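Side-chain contacts in putative peptidoglycan-binding/hydrolysing protein (Peptoclostridium difficile, PDB 5TV7), which probably binds peptidoglycan of the bacterial cell wall and may take part in its hydrolysis: residues R41-Q46 and G129-I134; K107-G112 and A164-L169; I123-L128 and Y143-S148; V147-Q150 and G154-A157. All blocks are in the same frame, centred on the assembly; numbering follows the deposited sequence.

Contact 1 of 4, residues R41-Q46 and G129-I134; sequences RDEHKQ and GYNVGI
Glu43 reaches from helix 38-46 to the backbone of Val132 and Gly133, and its carboxylate end carries nearly all of this small contact. Its CB leaves the helix toward the loop, on the turn where Glu43 and Gly133 bring their CA atoms to 7.1 Å. CG lies anti to the backbone N (chi1 -165°) and the chain stays extended through chi2 at -173°, which spends the full length of the side chain on crossing the gap. CB and CG meet nothing of residues 129-134; CD is the first atom to arrive, 4.2 Å from Gly133 CA. OE2 goes further, lying 3.5 Å from Gly133 N and 3.6 Å from Gly133 CA, yet it makes no hydrogen bond to the loop backbone.

The loop follows helix 116-127, which ends in a Schellman motif with Gly129 at positive phi, and it belongs to the putative peptidoglycan-binding domain of the C-terminal half, whereas helix 38-46 belongs to the N-terminal one. The contact thus bridges the two.

At the tip, Glu43 OE2 and Asn131 OD1 stand 4.2 Å apart, two acceptors that share a cation, Lys141 NZ, which forms a salt bridge with Glu43 OE2 and a hydrogen bond with Asn131 OD1. The next residue, His44, reaches the chain just beyond the loop, its ND1 hydrogen-bonded to Asp135 OD2.

Contact 2 of 4, residues K107-G112 and A164-L169; sequences KVIRKG and ATWDKL. With HGA (glutamine hydroxamate), chain C.
The glutamine hydroxamate pocket lies between the loop 107-112 and the start of helix 163-173, and the indole of Trp166 ties these two walls together. Its NE1 donates a hydrogen bond to Lys107 O at 2.7 Å, with an N-H...O angle of 158°. The oxygen sits at the ring edge, 4° out of the indole plane, while the donor is slightly tilted from the carbonyl plane. This bond gives the buried indole N-H its acceptor. Further round the ring, Ile109 CD1 approaches CZ2 of Trp166 obliquely at 3.7 Å, the two side chains crossing at about a right angle. Ile109 CG1 is held between its backbone N and carbonyl carbon (chi1 53°), from where CD1 extends to the indole.

Just before Trp166, the start of the helix grips the ligand carboxylate. Ala164 N donates to HGA OXT at 3.1 Å, and HGA O receives two bonds, from Thr165 N at 2.9 Å and from Thr165 OG1 at 2.7 Å. Across the pocket, Val108 CG2 rests 3.6 Å from HGA OE1; Asp158 OD2 and Ile160 O also bond the ligand. Binding of a carboxylate by backbone N-H groups and a hydroxyl is typical of an anion site at a helix N-terminus.

Contact 3 of 4, residues I123-L128 and Y143-S148; sequences IMLTLL and YNAVVS
Helices 116-127 and 140-152 approach through Leu125 and Ala145, whose CA atoms are 7.3 Å apart, and no hydrogen bond joins residues 123-128 to 143-148. Leu125 carries the contact from its side. Its CB points toward the other helix, and CG stands anti to the carbonyl carbon (chi1 -70°), which brings CD1 to the side chains of Ala145 and Val146. CD1 is the methyl that touches: it lies 3.9 Å from Val146 CG2 and 4.3 Å from Ala145 CB. The leucine tip therefore meets two successive residues of helix 140-152, a small one whose CB faces it and a branched one that flanks it.

Val146 sets CG1 anti to its backbone N (chi1 171°), leaving CG2 beside that N as the methyl that answers Leu125; the two side chains cross obliquely. Ala145 offers only its CB, which marks the nearest approach of this residue to the leucine methyl. All three residues are buried and apolar, and the contact between them is purely van der Waals.

Neighbouring elements complete the surroundings. Leu169 of helix 163-173 packs on Leu125, Ile161 touches Val146, and Val132 of the loop joining the two helices lies against Ala145. Met124, a selenomethionine next to Leu125, packs on Trp166 of helix 163-173. Leu125 thus sits where three helices converge, consistent with the compact three-helix core of the PGBD fold, in which short helices enclose a small hydrophobic centre.

Contact 4 of 4, residues V147-Q150 and G154-A157; sequences VSFQ and GLSA
A Schellman motif ends helix 140-152, and this contact is the turn by which the chain folds back over the helix terminus. Leu155 N donates to Gln150 O at 2.9 Å, with an N-H...O angle of 143°. Gly154, at positive phi, is the C-prime residue, its N bonded to Lys151 O. Behind this bond the side chains close up: Leu155 CB lies 3.9 Å from Gln150 CB, and Leu155 CD1 approaches Phe149 CE2 obliquely at 4.0 Å.

Gln150 keeps CG beside its backbone N (chi1 -72°) and then runs extended along the returning loop, crossing Leu155 at about a right angle. Its CD sits 3.2 Å from Ser156 O, and OE1 is equally near Ala157 CA. The amide finds its partners further along the chain: OE1 accepts from Gly159 N, and NE2 donates to Thr165 OG1. Gln150 belongs to the glutamine hydroxamate pocket, and through Thr165 it probably helps position a hydroxyl that holds the ligand carboxylate.

At the far end of the loop segment, Ala157 CB packs 3.9 Å from Val147 O and 4.1 Å from Val147 CG1, one turn back along the helix.

Overall arrangement
Contacts 2, 3 and 4 gather round the same small helical domain: the centre of contact 3 lies about 10 Å from those of contacts 2 and 4, which are about 11 Å apart. Trp166 CZ3 meets Met124 CE at 3.4 Å, joining contacts 2 and 3, and Leu128 CD1 meets Phe149 CE1 at 3.5 Å, joining contacts 3 and 4. The ligand is held directly in contact 2; contact 4 supplies a pocket wall, the Gln150 side chain about 4 Å from the ligand at the nearest atoms, and the Val146 side chain of contact 3 about 7 Å. Contact 1, centred about 18 Å from contact 2, reaches contact 3 through Val132 CG1 on Ala145 CB at 3.4 Å.

Contact 1 of 4, residues R41-Q46 and G129-I134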
loop_
_atom_site.group_PDB
_atom_site.type_symbol
_atom_site.label_atom_id
_atom_site.label_comp_id
_atom_site.label_asym_id
_atom_site.label_seq_id
_atom_site.Cartn_x
_atom_site.Cartn_y
_atom_site.Cartn_z
ATOM N N ARG A 41 5.455 14.270 -3.873
ATOM C CA ARG A 41 4.396 15.263 -3.643
ATOM C C ARG A 41 3.444 15.360 -4.828
ATOM O O ARG A 41 2.236 15.458 -4.643
ATOM C CB ARG A 41 4.975 16.644 -3.352
ATOM C CG ARG A 41 5.536 16.811 -1.951
ATOM C CD ARG A 41 6.148 18.192 -1.755
ATOM N NE ARG A 41 5.246 19.279 -2.160
ATOM C CZ ARG A 41 4.269 19.802 -1.412
ATOM N NH1 ARG A 41 3.521 20.795 -1.899
ATOM N NH2 ARG A 41 4.023 19.350 -0.186
ATOM N N ASP A 42 3.994 15.331 -6.038
ATOM C CA ASP A 42 3.180 15.419 -7.260
ATOM C C ASP A 42 2.323 14.179 -7.450
ATOM O O ASP A 42 1.188 14.271 -7.906
ATOM C CB ASP A 42 4.071 15.622 -8.486
ATOM C CG ASP A 42 4.840 16.932 -8.437
ATOM O OD1 ASP A 42 4.300 17.934 -7.907
ATOM O OD2 ASP A 42 5.986 16.959 -8.941
ATOM N N GLU A 43 2.878 13.025 -7.098
ATOM C CA GLU A 43 2.154 11.769 -7.219
ATOM C C GLU A 43 0.961 11.791 -6.240
ATOM O O GLU A 43 -0.154 11.424 -6.606
ATOM C CB GLU A 43 3.093 10.591 -6.936
ATOM C CG GLU A 43 2.546 9.239 -7.371
ATOM C CD GLU A 43 3.406 8.054 -6.927
ATOM O OE1 GLU A 43 4.500 8.255 -6.345
ATOM O OE2 GLU A 43 2.970 6.904 -7.159
ATOM N N HIS A 44 1.209 12.267 -5.015
ATOM C CA HIS A 44 0.166 12.368 -3.981
ATOM C C HIS A 44 -0.879 13.406 -4.374
ATOM O O HIS A 44 -2.076 13.180 -4.200
ATOM C CB HIS A 44 0.782 12.704 -2.615
ATOM C CG HIS A 44 -0.214 12.804 -1.500
ATOM N ND1 HIS A 44 -0.859 11.704 -0.978
ATOM C CD2 HIS A 44 -0.643 13.868 -0.776
ATOM C CE1 HIS A 44 -1.660 12.087 0.003
ATOM N NE2 HIS A 44 -1.545 13.395 0.148
ATOM N N LYS A 45 -0.407 14.533 -4.902
ATOM C CA LYS A 45 -1.271 15.605 -5.373
ATOM C C LYS A 45 -2.262 15.038 -6.385
ATOM O O LYS A 45 -3.476 15.107 -6.178
ATOM C CB LYS A 45 -0.423 16.708 -6.038
ATOM C CG LYS A 45 -1.196 17.906 -6.575
ATOM C CD LYS A 45 -0.420 18.642 -7.669
ATOM C CE LYS A 45 0.945 19.153 -7.217
ATOM N NZ LYS A 45 0.847 20.112 -6.082
ATOM N N GLN A 46 -1.743 14.444 -7.459
ATOM C CA GLN A 46 -2.606 13.896 -8.493
ATOM C C GLN A 46 -3.519 12.802 -7.951
ATOM O O GLN A 46 -4.659 12.692 -8.381
ATOM C CB GLN A 46 -1.810 13.363 -9.681
ATOM C CG GLN A 46 -2.694 13.179 -10.916
ATOM C CD GLN A 46 -1.951 12.674 -12.137
ATOM O OE1 GLN A 46 -0.958 11.954 -12.027
ATOM N NE2 GLN A 46 -2.455 13.024 -13.317
ATOM N N GLY A 129 5.319 -5.940 -6.540
ATOM C CA GLY A 129 5.879 -5.205 -7.652
ATOM C C GLY A 129 5.043 -4.097 -8.255
ATOM O O GLY A 129 5.535 -3.385 -9.126
ATOM N N TYR A 130 3.794 -3.933 -7.810
ATOM C CA TYR A 130 2.918 -2.908 -8.396
ATOM C C TYR A 130 3.366 -1.514 -8.000
ATOM O O TYR A 130 3.872 -1.280 -6.886
ATOM C CB TYR A 130 1.438 -3.166 -8.055
ATOM C CG TYR A 130 0.995 -4.490 -8.625
ATOM C CD1 TYR A 130 0.553 -4.594 -9.953
ATOM C CD2 TYR A 130 1.120 -5.658 -7.881
ATOM C CE1 TYR A 130 0.206 -5.823 -10.496
ATOM C CE2 TYR A 130 0.778 -6.888 -8.420
ATOM C CZ TYR A 130 0.326 -6.960 -9.724
ATOM O OH TYR A 130 0.013 -8.188 -10.231
ATOM N N ASN A 131 3.192 -0.597 -8.936
ATOM C CA ASN A 131 3.551 0.767 -8.740
ATOM C C ASN A 131 2.290 1.537 -8.332
ATOM O O ASN A 131 1.422 1.839 -9.152
ATOM C CB ASN A 131 4.174 1.291 -10.026
ATOM C CG ASN A 131 4.798 2.649 -9.862
ATOM O OD1 ASN A 131 4.425 3.416 -8.985
ATOM N ND2 ASN A 131 5.740 2.964 -10.729
ATOM N N VAL A 132 2.167 1.763 -7.031
ATOM C CA VAL A 132 1.077 2.536 -6.456
ATOM C C VAL A 132 1.774 3.406 -5.436
ATOM O O VAL A 132 2.826 3.028 -4.918
ATOM C CB VAL A 132 0.024 1.671 -5.721
ATOM C CG1 VAL A 132 -0.493 0.570 -6.615
ATOM C CG2 VAL A 132 0.583 1.048 -4.445
ATOM N N GLY A 133 1.225 4.563 -5.143
ATOM C CA GLY A 133 1.808 5.398 -4.094
ATOM C C GLY A 133 1.244 4.864 -2.795
ATOM O O GLY A 133 0.057 4.512 -2.740
ATOM N N ILE A 134 2.073 4.764 -1.759
ATOM C CA ILE A 134 1.601 4.266 -0.467
ATOM C C ILE A 134 1.255 5.457 0.418
ATOM O O ILE A 134 2.047 5.876 1.272
ATOM C CB ILE A 134 2.635 3.340 0.191
ATOM C CG1 ILE A 134 2.969 2.190 -0.768
ATOM C CG2 ILE A 134 2.100 2.823 1.525
ATOM C CD1 ILE A 134 4.203 1.413 -0.384
#

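Contact 2 of 4, residues K107-G112 and A164-L169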
loop_
_atom_site.group_PDB
_atom_site.type_symbol
_atom_site.label_atom_id
_atom_site.label_comp_id
_atom_site.label_asym_id
_atom_site.label_seq_id
_atom_site.Cartn_x
_atom_site.Cartn_y
_atom_site.Cartn_z
ATOM N N LYS A 107 -13.566 -6.436 5.094
ATOM C CA LYS A 107 -13.791 -5.046 4.671
ATOM C C LYS A 107 -13.610 -4.936 3.172
ATOM O O LYS A 107 -12.703 -5.527 2.611
ATOM C CB LYS A 107 -12.821 -4.077 5.346
ATOM C CG LYS A 107 -12.958 -4.017 6.855
ATOM C CD LYS A 107 -14.216 -3.314 7.329
ATOM C CE LYS A 107 -14.479 -3.611 8.804
ATOM N NZ LYS A 107 -13.287 -3.433 9.689
ATOM N N VAL A 108 -14.499 -4.200 2.528
ATOM C CA VAL A 108 -14.409 -3.981 1.103
ATOM C C VAL A 108 -13.921 -2.552 0.889
ATOM O O VAL A 108 -14.497 -1.620 1.457
ATOM C CB VAL A 108 -15.772 -4.208 0.418
ATOM C CG1 VAL A 108 -15.693 -3.876 -1.062
ATOM C CG2 VAL A 108 -16.216 -5.654 0.597
ATOM N N ILE A 109 -12.833 -2.377 0.133
ATOM C CA ILE A 109 -12.377 -1.022 -0.234
ATOM C C ILE A 109 -12.353 -0.862 -1.754
ATOM O O ILE A 109 -12.181 -1.838 -2.494
ATOM C CB ILE A 109 -11.033 -0.605 0.405
ATOM C CG1 ILE A 109 -9.954 -1.634 0.139
ATOM C CG2 ILE A 109 -11.219 -0.404 1.904
ATOM C CD1 ILE A 109 -8.586 -1.232 0.652
ATOM N N ARG A 110 -12.508 0.378 -2.206
ATOM C CA ARG A 110 -12.551 0.681 -3.627
ATOM C C ARG A 110 -12.106 2.108 -3.890
ATOM O O ARG A 110 -11.840 2.875 -2.953
ATOM C CB ARG A 110 -13.973 0.462 -4.126
ATOM C CG ARG A 110 -15.004 1.190 -3.289
ATOM C CD ARG A 110 -16.406 0.748 -3.646
ATOM N NE ARG A 110 -16.760 1.067 -5.022
ATOM C CZ ARG A 110 -17.898 0.693 -5.593
ATOM N NH1 ARG A 110 -18.781 -0.008 -4.900
ATOM N NH2 ARG A 110 -18.150 1.022 -6.849
ATOM N N LYS A 111 -12.028 2.464 -5.169
ATOM C CA LYS A 111 -11.592 3.802 -5.561
ATOM C C LYS A 111 -12.434 4.881 -4.872
ATOM O O LYS A 111 -13.663 4.828 -4.897
ATOM C CB LYS A 111 -11.615 3.977 -7.084
ATOM C CG LYS A 111 -11.032 5.312 -7.522
ATOM C CD LYS A 111 -10.934 5.435 -9.021
ATOM C CE LYS A 111 -10.281 6.756 -9.380
ATOM N NZ LYS A 111 -10.313 6.962 -10.848
ATOM N N GLY A 112 -11.751 5.823 -4.224
ATOM C CA GLY A 112 -12.405 6.876 -3.472
ATOM C C GLY A 112 -12.187 6.764 -1.970
ATOM O O GLY A 112 -12.189 7.771 -1.272
ATOM N N ALA A 164 -11.919 -12.135 -1.401
ATOM C CA ALA A 164 -11.079 -12.963 -2.274
ATOM C C ALA A 164 -9.749 -12.282 -2.601
ATOM O O ALA A 164 -8.710 -12.934 -2.626
ATOM C CB ALA A 164 -11.819 -13.318 -3.557
ATOM N N THR A 165 -9.789 -10.977 -2.853
ATOM C CA THR A 165 -8.574 -10.247 -3.200
ATOM C C THR A 165 -7.655 -10.098 -1.971
ATOM O O THR A 165 -6.435 -10.223 -2.102
ATOM C CB THR A 165 -8.904 -8.890 -3.855
ATOM O OG1 THR A 165 -9.644 -9.130 -5.059
ATOM C CG2 THR A 165 -7.626 -8.111 -4.204
ATOM N N TRP A 166 -8.241 -9.872 -0.786
ATOM C CA TRP A 166 -7.438 -9.785 0.445
ATOM C C TRP A 166 -6.746 -11.094 0.695
ATOM O O TRP A 166 -5.578 -11.119 1.054
ATOM C CB TRP A 166 -8.279 -9.502 1.672
ATOM C CG TRP A 166 -8.764 -8.114 1.858
ATOM C CD1 TRP A 166 -10.064 -7.718 1.964
ATOM C CD2 TRP A 166 -7.969 -6.938 2.006
ATOM N NE1 TRP A 166 -10.125 -6.366 2.190
ATOM C CE2 TRP A 166 -8.852 -5.862 2.216
ATOM C CE3 TRP A 166 -6.593 -6.687 1.991
ATOM C CZ2 TRP A 166 -8.410 -4.546 2.388
ATOM C CZ3 TRP A 166 -6.150 -5.378 2.181
ATOM C CH2 TRP A 166 -7.058 -4.328 2.371
ATOM N N ASP A 167 -7.479 -12.188 0.502
ATOM C CA ASP A 167 -6.949 -13.522 0.736
ATOM C C ASP A 167 -5.743 -13.802 -0.143
ATOM O O ASP A 167 -4.718 -14.317 0.332
ATOM C CB ASP A 167 -8.040 -14.557 0.471
ATOM C CG ASP A 167 -7.554 -15.981 0.648
ATOM O OD1 ASP A 167 -7.278 -16.403 1.792
ATOM O OD2 ASP A 167 -7.477 -16.698 -0.373
ATOM N N LYS A 168 -5.847 -13.427 -1.416
ATOM C CA LYS A 168 -4.769 -13.679 -2.363
ATOM C C LYS A 168 -3.564 -12.799 -2.020
ATOM O O LYS A 168 -2.438 -13.268 -2.005
ATOM C CB LYS A 168 -5.243 -13.468 -3.812
ATOM C CG LYS A 168 -4.319 -14.065 -4.860
ATOM C CD LYS A 168 -4.357 -15.592 -4.825
ATOM C CE LYS A 168 -3.244 -16.183 -5.664
ATOM N NZ LYS A 168 -3.033 -17.640 -5.399
ATOM N N LEU A 169 -3.805 -11.529 -1.713
ATOM C CA LEU A 169 -2.725 -10.630 -1.313
ATOM C C LEU A 169 -2.001 -11.160 -0.092
ATOM O O LEU A 169 -0.768 -11.165 -0.037
ATOM C CB LEU A 169 -3.279 -9.231 -0.994
ATOM C CG LEU A 169 -3.647 -8.382 -2.207
ATOM C CD1 LEU A 169 -4.433 -7.156 -1.771
ATOM C CD2 LEU A 169 -2.390 -7.993 -2.967
HETATM N N HGA C . -13.478 -8.064 -5.688
HETATM C CA HGA C . -14.171 -8.519 -4.494
HETATM C CB HGA C . -15.526 -9.107 -4.904
HETATM C CG HGA C . -16.615 -8.936 -3.836
HETATM C CD HGA C . -17.093 -7.502 -3.711
HETATM O OE1 HGA C . -16.979 -6.923 -2.646
HETATM N NE2 HGA C . -17.623 -6.924 -4.793
HETATM O OZ2 HGA C . -18.048 -5.595 -4.765
HETATM C C HGA C . -13.311 -9.528 -3.760
HETATM O O HGA C . -12.072 -9.446 -3.890
HETATM O OXT HGA C . -13.842 -10.396 -3.025
#

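Contact 3 of 4, residues I123-L128 and Y143-S148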
loop_
_atom_site.group_PDB
_atom_site.type_symbol
_atom_site.label_atom_id
_atom_site.label_comp_id
_atom_site.label_asym_id
_atom_site.label_seq_id
_atom_site.Cartn_x
_atom_site.Cartn_y
_atom_site.Cartn_z
ATOM N N ILE A 123 0.744 -1.420 0.584
ATOM C CA ILE A 123 1.970 -2.038 1.008
ATOM C C ILE A 123 2.111 -3.417 0.364
ATOM O O ILE A 123 3.142 -3.717 -0.200
ATOM C CB ILE A 123 2.063 -2.119 2.531
ATOM C CG1 ILE A 123 2.368 -0.718 3.071
ATOM C CG2 ILE A 123 3.153 -3.098 2.943
ATOM C CD1 ILE A 123 2.140 -0.557 4.548
HETATM N N MSE A 124 1.061 -4.215 0.416
HETATM C CA MSE A 124 1.094 -5.564 -0.171
HETATM C C MSE A 124 1.259 -5.543 -1.680
HETATM O O MSE A 124 2.036 -6.327 -2.238
HETATM C CB MSE A 124 -0.169 -6.311 0.257
HETATM C CG MSE A 124 -0.047 -6.654 1.737
HETATM SE SE MSE A 124 -1.477 -7.869 2.300
HETATM C CE MSE A 124 -2.926 -6.580 2.267
ATOM N N LEU A 125 0.544 -4.647 -2.353
ATOM C CA LEU A 125 0.658 -4.519 -3.817
ATOM C C LEU A 125 2.082 -4.100 -4.186
ATOM O O LEU A 125 2.677 -4.644 -5.129
ATOM C CB LEU A 125 -0.356 -3.521 -4.360
ATOM C CG LEU A 125 -1.813 -3.953 -4.321
ATOM C CD1 LEU A 125 -2.733 -2.755 -4.517
ATOM C CD2 LEU A 125 -2.084 -5.011 -5.382
ATOM N N THR A 126 2.647 -3.176 -3.411
ATOM C CA THR A 126 4.018 -2.736 -3.660
ATOM C C THR A 126 5.028 -3.895 -3.495
ATOM O O THR A 126 5.962 -4.002 -4.290
ATOM C CB THR A 126 4.393 -1.526 -2.800
ATOM O OG1 THR A 126 3.458 -0.470 -3.053
ATOM C CG2 THR A 126 5.780 -1.046 -3.136
ATOM N N LEU A 127 4.825 -4.766 -2.498
ATOM C CA LEU A 127 5.690 -5.949 -2.320
ATOM C C LEU A 127 5.652 -6.889 -3.518
ATOM O O LEU A 127 6.636 -7.562 -3.800
ATOM C CB LEU A 127 5.303 -6.755 -1.080
ATOM C CG LEU A 127 5.804 -6.272 0.265
ATOM C CD1 LEU A 127 5.108 -7.034 1.381
ATOM C CD2 LEU A 127 7.319 -6.447 0.343
ATOM N N LEU A 128 4.512 -6.952 -4.193
ATOM C CA LEU A 128 4.345 -7.813 -5.363
ATOM C C LEU A 128 4.798 -7.164 -6.654
ATOM O O LEU A 128 4.651 -7.754 -7.727
ATOM C CB LEU A 128 2.900 -8.266 -5.481
ATOM C CG LEU A 128 2.437 -9.109 -4.300
ATOM C CD1 LEU A 128 0.982 -9.483 -4.496
ATOM C CD2 LEU A 128 3.302 -10.357 -4.142
ATOM N N TYR A 143 -6.246 1.524 -8.261
ATOM C CA TYR A 143 -7.265 0.838 -9.043
ATOM C C TYR A 143 -6.618 -0.004 -10.134
ATOM O O TYR A 143 -6.912 -1.187 -10.239
ATOM C CB TYR A 143 -8.272 1.827 -9.647
ATOM C CG TYR A 143 -9.259 1.187 -10.608
ATOM C CD1 TYR A 143 -10.432 0.588 -10.139
ATOM C CD2 TYR A 143 -9.011 1.153 -11.979
ATOM C CE1 TYR A 143 -11.334 -0.008 -11.006
ATOM C CE2 TYR A 143 -9.904 0.546 -12.858
ATOM C CZ TYR A 143 -11.070 -0.031 -12.364
ATOM O OH TYR A 143 -11.981 -0.636 -13.211
ATOM N N ASN A 144 -5.712 0.600 -10.911
ATOM C CA ASN A 144 -5.034 -0.117 -12.007
ATOM C C ASN A 144 -4.258 -1.316 -11.498
ATOM O O ASN A 144 -4.296 -2.377 -12.116
ATOM C CB ASN A 144 -4.090 0.802 -12.783
ATOM C CG ASN A 144 -4.812 1.955 -13.465
ATOM O OD1 ASN A 144 -6.010 1.895 -13.737
ATOM N ND2 ASN A 144 -4.072 3.018 -13.745
ATOM N N ALA A 145 -3.593 -1.153 -10.353
ATOM C CA ALA A 145 -2.813 -2.220 -9.764
ATOM C C ALA A 145 -3.720 -3.365 -9.322
ATOM O O ALA A 145 -3.423 -4.525 -9.602
ATOM C CB ALA A 145 -1.991 -1.699 -8.600
ATOM N N VAL A 146 -4.840 -3.033 -8.681
ATOM C CA VAL A 146 -5.781 -4.036 -8.216
ATOM C C VAL A 146 -6.352 -4.826 -9.400
ATOM O O VAL A 146 -6.391 -6.052 -9.358
ATOM C CB VAL A 146 -6.896 -3.409 -7.362
ATOM C CG1 VAL A 146 -7.991 -4.414 -7.063
ATOM C CG2 VAL A 146 -6.321 -2.853 -6.058
ATOM N N VAL A 147 -6.774 -4.135 -10.453
ATOM C CA VAL A 147 -7.286 -4.810 -11.672
ATOM C C VAL A 147 -6.211 -5.737 -12.253
ATOM O O VAL A 147 -6.501 -6.898 -12.570
ATOM C CB VAL A 147 -7.764 -3.784 -12.726
ATOM C CG1 VAL A 147 -8.030 -4.429 -14.092
ATOM C CG2 VAL A 147 -9.005 -3.052 -12.220
ATOM N N SER A 148 -4.973 -5.240 -12.361
ATOM C CA SER A 148 -3.862 -6.045 -12.896
ATOM C C SER A 148 -3.594 -7.281 -12.046
ATOM O O SER A 148 -3.380 -8.374 -12.567
ATOM C CB SER A 148 -2.575 -5.216 -12.985
ATOM O OG SER A 148 -2.702 -4.190 -13.941
#

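Contact 4 of 4, residues V147-Q150 and G154-A157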
loop_
_atom_site.group_PDB
_atom_site.type_symbol
_atom_site.label_atom_id
_atom_site.label_comp_id
_atom_site.label_asym_id
_atom_site.label_seq_id
_atom_site.Cartn_x
_atom_site.Cartn_y
_atom_site.Cartn_z
ATOM N N VAL A 147 -6.774 -4.135 -10.453
ATOM C CA VAL A 147 -7.286 -4.810 -11.672
ATOM C C VAL A 147 -6.211 -5.737 -12.253
ATOM O O VAL A 147 -6.501 -6.898 -12.570
ATOM C CB VAL A 147 -7.764 -3.784 -12.726
ATOM C CG1 VAL A 147 -8.030 -4.429 -14.092
ATOM C CG2 VAL A 147 -9.005 -3.052 -12.220
ATOM N N SER A 148 -4.973 -5.240 -12.361
ATOM C CA SER A 148 -3.862 -6.045 -12.896
ATOM C C SER A 148 -3.594 -7.281 -12.046
ATOM O O SER A 148 -3.380 -8.374 -12.567
ATOM C CB SER A 148 -2.575 -5.216 -12.985
ATOM O OG SER A 148 -2.702 -4.190 -13.941
ATOM N N PHE A 149 -3.560 -7.072 -10.733
ATOM C CA PHE A 149 -3.365 -8.145 -9.775
ATOM C C PHE A 149 -4.456 -9.182 -9.913
ATOM O O PHE A 149 -4.188 -10.376 -9.964
ATOM C CB PHE A 149 -3.328 -7.584 -8.343
ATOM C CG PHE A 149 -3.313 -8.640 -7.276
ATOM C CD1 PHE A 149 -2.136 -9.274 -6.927
ATOM C CD2 PHE A 149 -4.478 -8.985 -6.603
ATOM C CE1 PHE A 149 -2.115 -10.248 -5.922
ATOM C CE2 PHE A 149 -4.465 -9.947 -5.598
ATOM C CZ PHE A 149 -3.286 -10.585 -5.265
ATOM N N GLN A 150 -5.695 -8.720 -9.975
ATOM C CA GLN A 150 -6.826 -9.630 -10.117
ATOM C C GLN A 150 -6.740 -10.440 -11.407
ATOM O O GLN A 150 -7.010 -11.654 -11.406
ATOM C CB GLN A 150 -8.140 -8.853 -10.023
ATOM C CG GLN A 150 -8.425 -8.393 -8.610
ATOM C CD GLN A 150 -9.507 -7.345 -8.516
ATOM O OE1 GLN A 150 -9.749 -6.589 -9.459
ATOM N NE2 GLN A 150 -10.129 -7.256 -7.346
ATOM N N GLY A 154 -6.361 -14.662 -11.586
ATOM C CA GLY A 154 -7.644 -15.292 -11.894
ATOM C C GLY A 154 -8.841 -14.873 -11.050
ATOM O O GLY A 154 -9.830 -15.608 -10.971
ATOM N N LEU A 155 -8.745 -13.704 -10.423
ATOM C CA LEU A 155 -9.842 -13.141 -9.653
ATOM C C LEU A 155 -10.643 -12.235 -10.586
ATOM O O LEU A 155 -10.115 -11.759 -11.586
ATOM C CB LEU A 155 -9.300 -12.283 -8.500
ATOM C CG LEU A 155 -8.427 -12.996 -7.444
ATOM C CD1 LEU A 155 -7.797 -11.985 -6.499
ATOM C CD2 LEU A 155 -9.220 -14.028 -6.668
ATOM N N SER A 156 -11.916 -12.012 -10.267
ATOM C CA SER A 156 -12.726 -11.065 -11.016
ATOM C C SER A 156 -12.045 -9.690 -10.901
ATOM O O SER A 156 -11.717 -9.229 -9.806
ATOM C CB SER A 156 -14.156 -11.018 -10.484
ATOM O OG SER A 156 -14.858 -12.174 -10.872
ATOM N N ALA A 157 -11.801 -9.070 -12.050
ATOM C CA ALA A 157 -11.059 -7.831 -12.112
ATOM C C ALA A 157 -11.953 -6.607 -12.016
ATOM O O ALA A 157 -12.017 -5.798 -12.931
ATOM C CB ALA A 157 -10.233 -7.808 -13.381
#